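Local coordinates for protein ribonuclease VapC (Caulobacter crescentus, PDB 5K8J) that probably acts as the magnesium-dependent RNase toxin of a toxin-antitoxin pair, built on a PIN domain and held here in complex with its VapB antitoxin, at residues Leu69-Gly73 against Ala74-Glu78; Ser57-Asp60 against Val61-Lys64; Arg90-Val93 against Val94-Met97; Leu5-Asn8 against Val9-Leu13. All coordinates share one frame; numbering follows the deposited sequence. Where two conformers were deposited one is given.

Contact 1: residues Leu69-Gly73 against Ala74-Glu78; sequences LDFDG and AAADE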
loop_
_atom_site.group_PDB
_atom_site.type_symbol
_atom_site.label_atom_id
_atom_site.label_comp_id
_atom_site.label_asym_id
_atom_site.label_seq_id
_atom_site.Cartn_x
_atom_site.Cartn_y
_atom_site.Cartn_z
ATOM N N LEU B 69 0.757 8.376 -17.835
ATOM C CA LEU B 69 0.536 7.846 -16.493
ATOM C C LEU B 69 -0.189 6.522 -16.593
ATOM O O LEU B 69 -1.350 6.479 -17.018
ATOM C CB LEU B 69 -0.359 8.759 -15.655
ATOM C CG LEU B 69 0.198 10.042 -15.134
ATOM C CD1 LEU B 69 -0.968 10.897 -14.580
ATOM C CD2 LEU B 69 1.218 9.722 -14.053
ATOM N N ASP B 70 0.452 5.452 -16.151
ATOM C CA ASP B 70 -0.216 4.162 -16.113
ATOM C C ASP B 70 -1.222 4.106 -14.973
ATOM O O ASP B 70 -1.155 4.892 -14.028
ATOM C CB ASP B 70 0.813 3.038 -15.972
ATOM C CG ASP B 70 1.642 2.844 -17.235
ATOM O OD1 ASP B 70 1.263 3.409 -18.285
ATOM O OD2 ASP B 70 2.658 2.134 -17.177
ATOM N N PHE B 71 -2.204 3.192 -15.097
ATOM C CA PHE B 71 -3.239 3.057 -14.075
ATOM C C PHE B 71 -2.850 1.897 -13.175
ATOM O O PHE B 71 -2.873 0.743 -13.597
ATOM C CB PHE B 71 -4.639 2.881 -14.670
ATOM C CG PHE B 71 -5.712 3.106 -13.651
ATOM C CD1 PHE B 71 -6.091 2.084 -12.796
ATOM C CD2 PHE B 71 -6.263 4.369 -13.462
ATOM C CE1 PHE B 71 -7.029 2.306 -11.811
ATOM C CE2 PHE B 71 -7.186 4.598 -12.479
ATOM C CZ PHE B 71 -7.580 3.557 -11.644
ATOM N N ASP B 72 -2.486 2.215 -11.933
ATOM C CA ASP B 72 -1.827 1.286 -11.024
ATOM C C ASP B 72 -2.555 1.246 -9.686
ATOM O O ASP B 72 -3.580 1.885 -9.493
ATOM C CB ASP B 72 -0.350 1.652 -10.848
ATOM C CG ASP B 72 -0.133 3.101 -10.426
ATOM O OD1 ASP B 72 -1.103 3.789 -10.052
ATOM O OD2 ASP B 72 1.051 3.542 -10.475
ATOM N N GLY B 73 -2.011 0.465 -8.751
ATOM C CA GLY B 73 -2.676 0.301 -7.469
ATOM C C GLY B 73 -2.906 1.609 -6.748
ATOM O O GLY B 73 -3.943 1.806 -6.109
ATOM N N ALA B 74 -1.939 2.524 -6.824
ATOM C CA ALA B 74 -2.103 3.809 -6.161
ATOM C C ALA B 74 -3.299 4.566 -6.711
ATOM O O ALA B 74 -4.048 5.202 -5.957
ATOM C CB ALA B 74 -0.823 4.635 -6.291
ATOM N N ALA B 75 -3.495 4.536 -8.033
ATOM C CA ALA B 75 -4.669 5.170 -8.620
ATOM C C ALA B 75 -5.951 4.458 -8.232
ATOM O O ALA B 75 -6.967 5.099 -7.965
ATOM C CB ALA B 75 -4.526 5.203 -10.151
ATOM N N ALA B 76 -5.921 3.121 -8.173
ATOM C CA ALA B 76 -7.125 2.398 -7.758
ATOM C C ALA B 76 -7.458 2.642 -6.293
ATOM O O ALA B 76 -8.643 2.690 -5.938
ATOM C CB ALA B 76 -6.988 0.901 -8.049
ATOM N N ASP B 77 -6.448 2.805 -5.434
ATOM C CA ASP B 77 -6.710 3.212 -4.055
ATOM C C ASP B 77 -7.400 4.571 -4.007
ATOM O O ASP B 77 -8.318 4.788 -3.201
ATOM C CB ASP B 77 -5.410 3.274 -3.255
ATOM C CG ASP B 77 -4.758 1.916 -3.034
ATOM O OD1 ASP B 77 -5.406 0.855 -3.204
ATOM O OD2 ASP B 77 -3.564 1.913 -2.664
ATOM N N GLU B 78 -6.965 5.522 -4.846
ATOM C CA GLU B 78 -7.656 6.810 -4.869
ATOM C C GLU B 78 -9.097 6.642 -5.358
ATOM O O GLU B 78 -10.021 7.264 -4.825
ATOM C CB GLU B 78 -6.915 7.826 -5.758
ATOM C CG GLU B 78 -5.624 8.343 -5.194
ATOM C CD GLU B 78 -5.816 9.395 -4.116
ATOM O OE1 GLU B 78 -4.808 9.755 -3.495
ATOM O OE2 GLU B 78 -6.936 9.899 -3.931
#
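Ala75 CB packs on a face of the Phe71 ring, 3.8 Å from the centroid of the phenyl group and displaced toward the rim, a CH-pi contact. Its shortest approach is to CE2, with Phe71 CE2 to Ala75 CB at 3.6 Å. The ring gets there because Phe71 CG lies opposite its own amide nitrogen (chi1 -165°), which carries the ring from the loop to the Ala75-Ala76 part of the first helical turn. On its CE1 side the ring also reaches Ala76, with Phe71 CE1 to Ala76 CB at 4.0 Å. The next residue, Asp72, is the N-cap. Its CG stands between the backbone N and the carbonyl carbon (chi1 54°), a folded-back conformation that brings the carboxylate round to the start of the helix. There OD1 of Asp72 accepts from Ala75 N at 3.2 Å, the N-H meeting the oxygen nearly along its C-O bond. OD2 of Asp72 turns to Ser42 OG of a VapB chain, so the two carboxylate oxygens are gripped from different molecules. The backbone takes over with Ala76 N to Asp72 O at 3.0 Å and Asp77 N to Gly73 O at 2.8 Å. Asp77 directs its OD1 to Arg38 of the second subunit. A negative carboxylate at the helix start would probably interact favourably with the helix dipole; the capping bond and the ring contact both fall on the first turn, consistent with a helix start held from its polar and apolar sides, and the cap is shared with the antitoxin.

Contact 2: residues Ser57-Asp60 against Val61-Lys64; sequences SRLD and VMLK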
loop_
_atom_site.group_PDB
_atom_site.type_symbol
_atom_site.label_atom_id
_atom_site.label_comp_id
_atom_site.label_asym_id
_atom_site.label_seq_id
_atom_site.Cartn_x
_atom_site.Cartn_y
_atom_site.Cartn_z
ATOM N N SER B 57 -1.325 9.853 -37.270
ATOM C CA SER B 57 -0.049 10.562 -37.302
ATOM C C SER B 57 0.027 11.606 -36.192
ATOM O O SER B 57 1.076 11.763 -35.559
ATOM C CB SER B 57 0.185 11.207 -38.672
ATOM O OG SER B 57 -0.817 12.142 -39.015
ATOM N N ARG B 58 -1.072 12.330 -35.951
ATOM C CA ARG B 58 -1.072 13.375 -34.930
ATOM C C ARG B 58 -1.061 12.770 -33.533
ATOM O O ARG B 58 -0.361 13.270 -32.645
ATOM C CB ARG B 58 -2.274 14.307 -35.134
ATOM C CG ARG B 58 -2.169 15.055 -36.497
ATOM C CD ARG B 58 -3.415 15.831 -36.868
ATOM N NE ARG B 58 -3.665 16.794 -35.824
ATOM C CZ ARG B 58 -3.205 18.035 -35.801
ATOM N NH1 ARG B 58 -2.507 18.542 -36.813
ATOM N NH2 ARG B 58 -3.466 18.780 -34.741
ATOM N N LEU B 59 -1.793 11.676 -33.318
ATOM C CA LEU B 59 -1.718 11.021 -32.025
ATOM C C LEU B 59 -0.321 10.480 -31.785
ATOM O O LEU B 59 0.188 10.546 -30.658
ATOM C CB LEU B 59 -2.761 9.905 -31.916
ATOM C CG LEU B 59 -2.766 9.109 -30.596
ATOM C CD1 LEU B 59 -2.969 10.019 -29.387
ATOM C CD2 LEU B 59 -3.842 8.001 -30.598
ATOM N N ASP B 60 0.329 9.978 -32.837
ATOM C CA ASP B 60 1.658 9.410 -32.667
ATOM C C ASP B 60 2.647 10.473 -32.205
ATOM O O ASP B 60 3.443 10.219 -31.296
ATOM C CB ASP B 60 2.137 8.740 -33.957
ATOM C CG ASP B 60 1.456 7.393 -34.215
ATOM O OD1 ASP B 60 1.595 6.923 -35.375
ATOM O OD2 ASP B 60 0.808 6.853 -33.307
ATOM N N VAL B 61 2.567 11.684 -32.754
ATOM C CA VAL B 61 3.456 12.751 -32.280
ATOM C C VAL B 61 3.143 13.100 -30.826
ATOM O O VAL B 61 4.056 13.274 -30.014
ATOM C CB VAL B 61 3.409 13.992 -33.205
ATOM C CG1 VAL B 61 3.826 13.626 -34.626
ATOM C CG2 VAL B 61 2.072 14.622 -33.246
HETATM N N MSE B 62 1.866 13.162 -30.454
HETATM C CA MSE B 62 1.502 13.415 -29.055
HETATM C C MSE B 62 2.044 12.369 -28.112
HETATM O O MSE B 62 2.533 12.676 -27.020
HETATM C CB MSE B 62 -0.012 13.487 -28.883
HETATM C CG MSE B 62 -0.648 14.594 -29.682
HETATM SE SE MSE B 62 -2.563 14.493 -29.568
HETATM C CE MSE B 62 -2.585 14.736 -27.670
ATOM N N LEU B 63 1.883 11.101 -28.478
ATOM C CA LEU B 63 2.329 10.041 -27.589
ATOM C C LEU B 63 3.842 9.954 -27.518
ATOM O O LEU B 63 4.379 9.463 -26.527
ATOM C CB LEU B 63 1.765 8.697 -28.046
ATOM C CG LEU B 63 0.247 8.551 -27.938
ATOM C CD1 LEU B 63 -0.185 7.175 -28.430
ATOM C CD2 LEU B 63 -0.248 8.735 -26.538
ATOM N N LYS B 64 4.544 10.427 -28.530
ATOM C CA LYS B 64 5.998 10.452 -28.453
ATOM C C LYS B 64 6.456 11.467 -27.407
ATOM O O LYS B 64 7.323 11.172 -26.576
ATOM C CB LYS B 64 6.594 10.769 -29.819
ATOM C CG LYS B 64 8.110 10.807 -29.837
ATOM C CD LYS B 64 8.629 11.060 -31.253
ATOM C CE LYS B 64 10.001 11.742 -31.264
ATOM N NZ LYS B 64 10.402 12.207 -32.635
#
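This is a one-turn contact within helix 49-65, where residues 57-60 meet the following turn, 61-64, near the C-terminal end of the helix. Leu59 and Leu63, four residues apart, supply its apolar side-chain contact. Leu59 CG is placed opposite the backbone N (chi1 179°), leaning the isobutyl group along the helix toward Leu63, whose own CG takes the position beside its amide nitrogen (chi1 -66°). The two branches cross at a slant, with Leu59 CD1 against Leu63 CG at 3.8 Å and Leu59 CG against Leu63 CD1 at 3.9 Å. Selenomethionine Met62 lies at the border of this patch, its SE 4.5 Å from Leu59 CD1 and its chain bent at the CG-SE bond. Backbone bonds hold the turns together: Leu63 N to Leu59 O at 2.8 Å, Lys64 N to Asp60 O at 3.0 Å and Val61 N to Ser57 O at 3.2 Å. The polar ends point elsewhere. Arg58 NE binds Arg14 O and its NH1 reaches carbonyls of a VapB chain, while Asp60 pairs with Arg56 one turn back. Leu59 and Leu63 together pack on helix 35-45, and Met62 on helix 7-15; Val61 and Met62 also touch Leu62 of the VapB chain. It is an i to i+4 leucine pair on the inward side of an alpha-helix, one of those flanking the parallel sheet of the PIN domain.

Contact 3: residues Arg90-Val93 against Val94-Met97; sequences RRKV and VDRM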
loop_
_atom_site.group_PDB
_atom_site.type_symbol
_atom_site.label_atom_id
_atom_site.label_comp_id
_atom_site.label_asym_id
_atom_site.label_seq_id
_atom_site.Cartn_x
_atom_site.Cartn_y
_atom_site.Cartn_z
ATOM N N ARG B 90 -21.923 4.679 -12.270
ATOM C CA ARG B 90 -21.451 3.911 -13.420
ATOM C C ARG B 90 -21.033 4.845 -14.564
ATOM O O ARG B 90 -20.006 4.616 -15.229
ATOM C CB ARG B 90 -22.551 2.948 -13.897
ATOM C CG ARG B 90 -22.036 1.936 -14.953
ATOM C CD ARG B 90 -23.215 1.143 -15.613
ATOM N NE ARG B 90 -24.184 2.082 -16.160
ATOM C CZ ARG B 90 -23.965 2.865 -17.214
ATOM N NH1 ARG B 90 -24.899 3.717 -17.607
ATOM N NH2 ARG B 90 -22.821 2.795 -17.889
ATOM N N ARG B 91 -21.801 5.917 -14.771
ATOM C CA ARG B 91 -21.580 6.851 -15.883
ATOM C C ARG B 91 -20.232 7.550 -15.782
ATOM O O ARG B 91 -19.619 7.864 -16.806
ATOM C CB ARG B 91 -22.695 7.891 -15.935
ATOM C CG ARG B 91 -22.497 8.945 -16.995
ATOM C CD ARG B 91 -23.677 9.933 -17.014
ATOM N NE ARG B 91 -23.705 10.768 -15.815
ATOM C CZ ARG B 91 -22.941 11.843 -15.635
ATOM N NH1 ARG B 91 -22.077 12.218 -16.575
ATOM N NH2 ARG B 91 -23.031 12.535 -14.508
ATOM N N LYS B 92 -19.724 7.756 -14.568
ATOM C CA LYS B 92 -18.513 8.554 -14.371
ATOM C C LYS B 92 -17.290 7.726 -13.991
ATOM O O LYS B 92 -16.297 8.277 -13.507
ATOM C CB LYS B 92 -18.785 9.641 -13.326
ATOM C CG LYS B 92 -19.916 10.596 -13.710
ATOM C CD LYS B 92 -19.824 11.915 -12.944
ATOM C CE LYS B 92 -20.272 11.737 -11.522
ATOM N NZ LYS B 92 -20.254 13.071 -10.820
ATOM N N VAL B 93 -17.293 6.413 -14.237
ATOM C CA VAL B 93 -16.133 5.609 -13.869
ATOM C C VAL B 93 -14.858 6.138 -14.526
ATOM O O VAL B 93 -13.833 6.313 -13.860
ATOM C CB VAL B 93 -16.359 4.114 -14.190
ATOM C CG1 VAL B 93 -15.084 3.330 -13.979
ATOM C CG2 VAL B 93 -17.494 3.552 -13.343
ATOM N N VAL B 94 -14.869 6.341 -15.848
ATOM C CA VAL B 94 -13.640 6.774 -16.535
ATOM C C VAL B 94 -13.161 8.112 -15.982
ATOM O O VAL B 94 -11.973 8.285 -15.680
ATOM C CB VAL B 94 -13.862 6.869 -18.055
ATOM C CG1 VAL B 94 -12.666 7.566 -18.701
ATOM C CG2 VAL B 94 -14.027 5.483 -18.644
ATOM N N ASP B 95 -14.083 9.066 -15.861
ATOM C CA ASP B 95 -13.818 10.365 -15.239
ATOM C C ASP B 95 -13.069 10.197 -13.925
ATOM O O ASP B 95 -12.049 10.855 -13.650
ATOM C CB ASP B 95 -15.143 11.087 -14.912
ATOM C CG ASP B 95 -15.839 11.734 -16.097
ATOM O OD1 ASP B 95 -15.223 11.957 -17.153
ATOM O OD2 ASP B 95 -17.044 12.109 -15.899
ATOM N N ARG B 96 -13.618 9.361 -13.055
ATOM C CA ARG B 96 -13.042 9.203 -11.730
ATOM C C ARG B 96 -11.708 8.445 -11.743
ATOM O O ARG B 96 -10.832 8.693 -10.903
ATOM C CB ARG B 96 -14.094 8.527 -10.845
ATOM C CG ARG B 96 -15.247 9.440 -10.505
ATOM C CD ARG B 96 -16.400 8.656 -9.936
ATOM N NE ARG B 96 -17.429 9.554 -9.433
ATOM C CZ ARG B 96 -18.435 9.152 -8.660
ATOM N NH1 ARG B 96 -18.516 7.886 -8.334
ATOM N NH2 ARG B 96 -19.339 10.012 -8.188
HETATM N N MSE B 97 -11.498 7.534 -12.701
HETATM C CA MSE B 97 -10.208 6.878 -12.860
HETATM C C MSE B 97 -9.128 7.901 -13.207
HETATM O O MSE B 97 -8.048 7.872 -12.628
HETATM C CB MSE B 97 -10.283 5.792 -13.945
HETATM C CG MSE B 97 -11.062 4.554 -13.518
HETATM SE SE MSE B 97 -11.132 3.260 -14.999
HETATM C CE MSE B 97 -9.379 2.634 -14.907
HETATM O O HOH W 1 -17.281 5.672 -17.624
HETATM O O HOH W 2 -17.248 12.297 -10.203
#
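Lys92, the N-cap residue, and Arg96, four residues on, send their side chains the same way, and the two cross obliquely. Arg96 is extended from CG to NE, whereas Lys92 bends at its third torsion (chi3 -75°), turning CE and NZ toward the guanidinium; CE of Lys92 comes to 3.9 Å from NH2 of Arg96. NZ of Lys92 and NH2 of Arg96 are 4.1 Å apart, and both form salt bridges to Asp119 OD2, which probably offsets the closeness of the two cations. A water lies in the guanidinium plane at its edge, accepting from Arg96 NE at 2.9 Å and, weakly, from Lys92 NZ. Arg96 NH1 goes on to Gly87 O. Asp95 slants across the aliphatic part of Lys92, its OD2 3.9 Å from Lys92 CG. Val93 and selenomethionine Met97 form the apolar side, Val93 CG1 lying 4.1 Å from Met97 SE and both side chains touching Val39 of the second subunit. Arg96 N to Lys92 O, at 2.9 Å, and Met97 N to Val93 O set the first helical turn. A type I turn, Arg90 to Val93, runs into the helix, and a second water accepts from Val94 N at 3.1 Å. Asp95 N donates to Glu76 of a VapB chain. Asp95 is a predicted magnesium ligand, so this loop-to-helix junction, with an aspartate in the first turn of helix 93-104, is consistent with the acidic metal site of PIN-domain ribonucleases.

Contact 4: residues Leu5-Asn8 against Val9-Leu13; sequences LDTN and VAIHL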
loop_
_atom_site.group_PDB
_atom_site.type_symbol
_atom_site.label_atom_id
_atom_site.label_comp_id
_atom_site.label_asym_id
_atom_site.label_seq_id
_atom_site.Cartn_x
_atom_site.Cartn_y
_atom_site.Cartn_z
ATOM N N LEU B 5 -4.438 16.179 -18.467
ATOM C CA LEU B 5 -5.445 16.621 -19.415
ATOM C C LEU B 5 -6.577 15.614 -19.446
ATOM O O LEU B 5 -6.335 14.416 -19.617
ATOM C CB LEU B 5 -4.859 16.741 -20.827
ATOM C CG LEU B 5 -3.691 17.707 -20.986
ATOM C CD1 LEU B 5 -3.310 17.886 -22.499
ATOM C CD2 LEU B 5 -4.012 19.072 -20.394
ATOM N N ASP B 6 -7.811 16.091 -19.326
ATOM C CA ASP B 6 -8.935 15.183 -19.531
ATOM C C ASP B 6 -8.943 14.695 -20.978
ATOM O O ASP B 6 -8.398 15.324 -21.887
ATOM C CB ASP B 6 -10.258 15.872 -19.186
ATOM C CG ASP B 6 -11.414 14.874 -18.901
ATOM O OD1 ASP B 6 -11.193 13.624 -18.931
ATOM O OD2 ASP B 6 -12.534 15.383 -18.627
ATOM N N THR B 7 -9.602 13.567 -21.197
ATOM C CA THR B 7 -9.583 12.990 -22.548
ATOM C C THR B 7 -10.086 13.970 -23.604
ATOM O O THR B 7 -9.534 14.036 -24.715
ATOM C CB THR B 7 -10.419 11.718 -22.571
ATOM O OG1 THR B 7 -9.849 10.798 -21.643
ATOM C CG2 THR B 7 -10.460 11.115 -23.961
ATOM N N ASN B 8 -11.171 14.695 -23.305
ATOM C CA ASN B 8 -11.763 15.604 -24.286
ATOM C C ASN B 8 -10.740 16.633 -24.722
ATOM O O ASN B 8 -10.649 16.981 -25.902
ATOM C CB ASN B 8 -12.980 16.304 -23.680
ATOM C CG ASN B 8 -12.698 16.820 -22.211
ATOM O OD1 ASN B 8 -11.563 17.138 -21.878
ATOM N ND2 ASN B 8 -13.719 16.884 -21.362
ATOM N N VAL B 9 -9.957 17.143 -23.766
ATOM C CA VAL B 9 -8.911 18.113 -24.086
ATOM C C VAL B 9 -7.886 17.485 -25.026
ATOM O O VAL B 9 -7.460 18.105 -26.011
ATOM C CB VAL B 9 -8.243 18.636 -22.794
ATOM C CG1 VAL B 9 -7.099 19.596 -23.114
ATOM C CG2 VAL B 9 -9.265 19.334 -21.899
ATOM N N ALA B 10 -7.451 16.253 -24.714
ATOM C CA ALA B 10 -6.487 15.573 -25.564
ATOM C C ALA B 10 -7.053 15.298 -26.951
ATOM O O ALA B 10 -6.316 15.350 -27.941
ATOM C CB ALA B 10 -6.033 14.278 -24.906
ATOM N N ILE B 11 -8.333 14.939 -27.041
ATOM C CA ILE B 11 -8.974 14.772 -28.350
ATOM C C ILE B 11 -8.904 16.065 -29.163
ATOM O O ILE B 11 -8.619 16.049 -30.372
ATOM C CB ILE B 11 -10.431 14.281 -28.191
ATOM C CG1 ILE B 11 -10.463 12.823 -27.791
ATOM C CG2 ILE B 11 -11.239 14.470 -29.514
ATOM C CD1 ILE B 11 -11.820 12.326 -27.369
ATOM N N HIS B 12 -9.202 17.201 -28.536
ATOM C CA HIS B 12 -9.161 18.466 -29.256
ATOM C C HIS B 12 -7.753 18.796 -29.720
ATOM O O HIS B 12 -7.565 19.372 -30.803
ATOM C CB HIS B 12 -9.744 19.562 -28.358
ATOM C CG HIS B 12 -11.248 19.542 -28.321
ATOM N ND1 HIS B 12 -12.010 20.606 -28.764
ATOM C CD2 HIS B 12 -12.126 18.569 -27.979
ATOM C CE1 HIS B 12 -13.292 20.297 -28.661
ATOM N NE2 HIS B 12 -13.391 19.066 -28.191
ATOM N N LEU B 13 -6.752 18.393 -28.948
ATOM C CA LEU B 13 -5.368 18.524 -29.382
ATOM C C LEU B 13 -5.092 17.620 -30.588
ATOM O O LEU B 13 -4.633 18.087 -31.641
ATOM C CB LEU B 13 -4.454 18.209 -28.185
ATOM C CG LEU B 13 -2.962 18.499 -28.203
ATOM C CD1 LEU B 13 -2.701 19.947 -28.616
ATOM C CD2 LEU B 13 -2.393 18.236 -26.824
#
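The imidazole of His12 meets Asn8 with its edge: the carbonyl oxygen Asn8 O lies near the ring plane, 3.0 Å from His12 CD2. That same oxygen accepts the backbone His12 N at 3.0 Å. Elsewhere round the ring, ND1 of His12 binds Asp17 and Phe112 makes an edge-to-face pair with it. The carboxylate of Asp6 is approached from above its plane, Thr7 N reaching Asp6 OD1 at 2.8 Å from 41° out of that plane, while Asp6 OD2 takes a bond from Thr111 OG1. Asp6 is a predicted magnesium ligand and lies at the N-cap position, yet its carboxylate does not cap the helix; its carbonyl Asp6 O does accept Ala10 N, at 3.1 Å. The amide of Asn8 folds back toward the peptide that follows it (chi1 45°), putting OD1 close to Val9 N at a separation too short to be trusted in detail, and beside the CG2 methyl of Val9. Apolar contacts run alongside. Thr7 has CG2 opposite its backbone N, from where it meets Ile11 CD1 at 3.9 Å, leaving OG1 to bond Glu40 and Ser37. Leu5 comes across Val9 at about a right angle, CD2 of Leu5 to CG1 of Val9 at 4.1 Å, and its CD1 approaches Leu13 CD2 at 4.4 Å. The segment thus leaves strand 3-5, bonded to strands 31-34 and 108-111 through the backbones of Leu5 and Asp6, and enters helix 7-15, with Val9, His12 and Leu13 packed on helix 18-26 and Ala10 against strand 31-34.

In the fold
From the N terminus, contact 4 comes first, leading from strand 3-5 into helix 7-15. Contact 2 follows late in helix 49-65, contact 1 leads from strand 68-69 into helix 73-86, and contact 3 leads the loop after that helix into helix 93-104. Each is local, so none nests in or crosses another and no long loop is closed. Contacts 2 and 4 touch where CE of Met62 packs on Leu13 CD2, joining helices 49-65 and 7-15. Contacts 1 and 3 touch through Phe71 and Met97, and both reach the second subunit. Contacts 3 and 4 do not touch, but bring the predicted metal ligands Asp95 and Asp6 within about 5 Å between side chains.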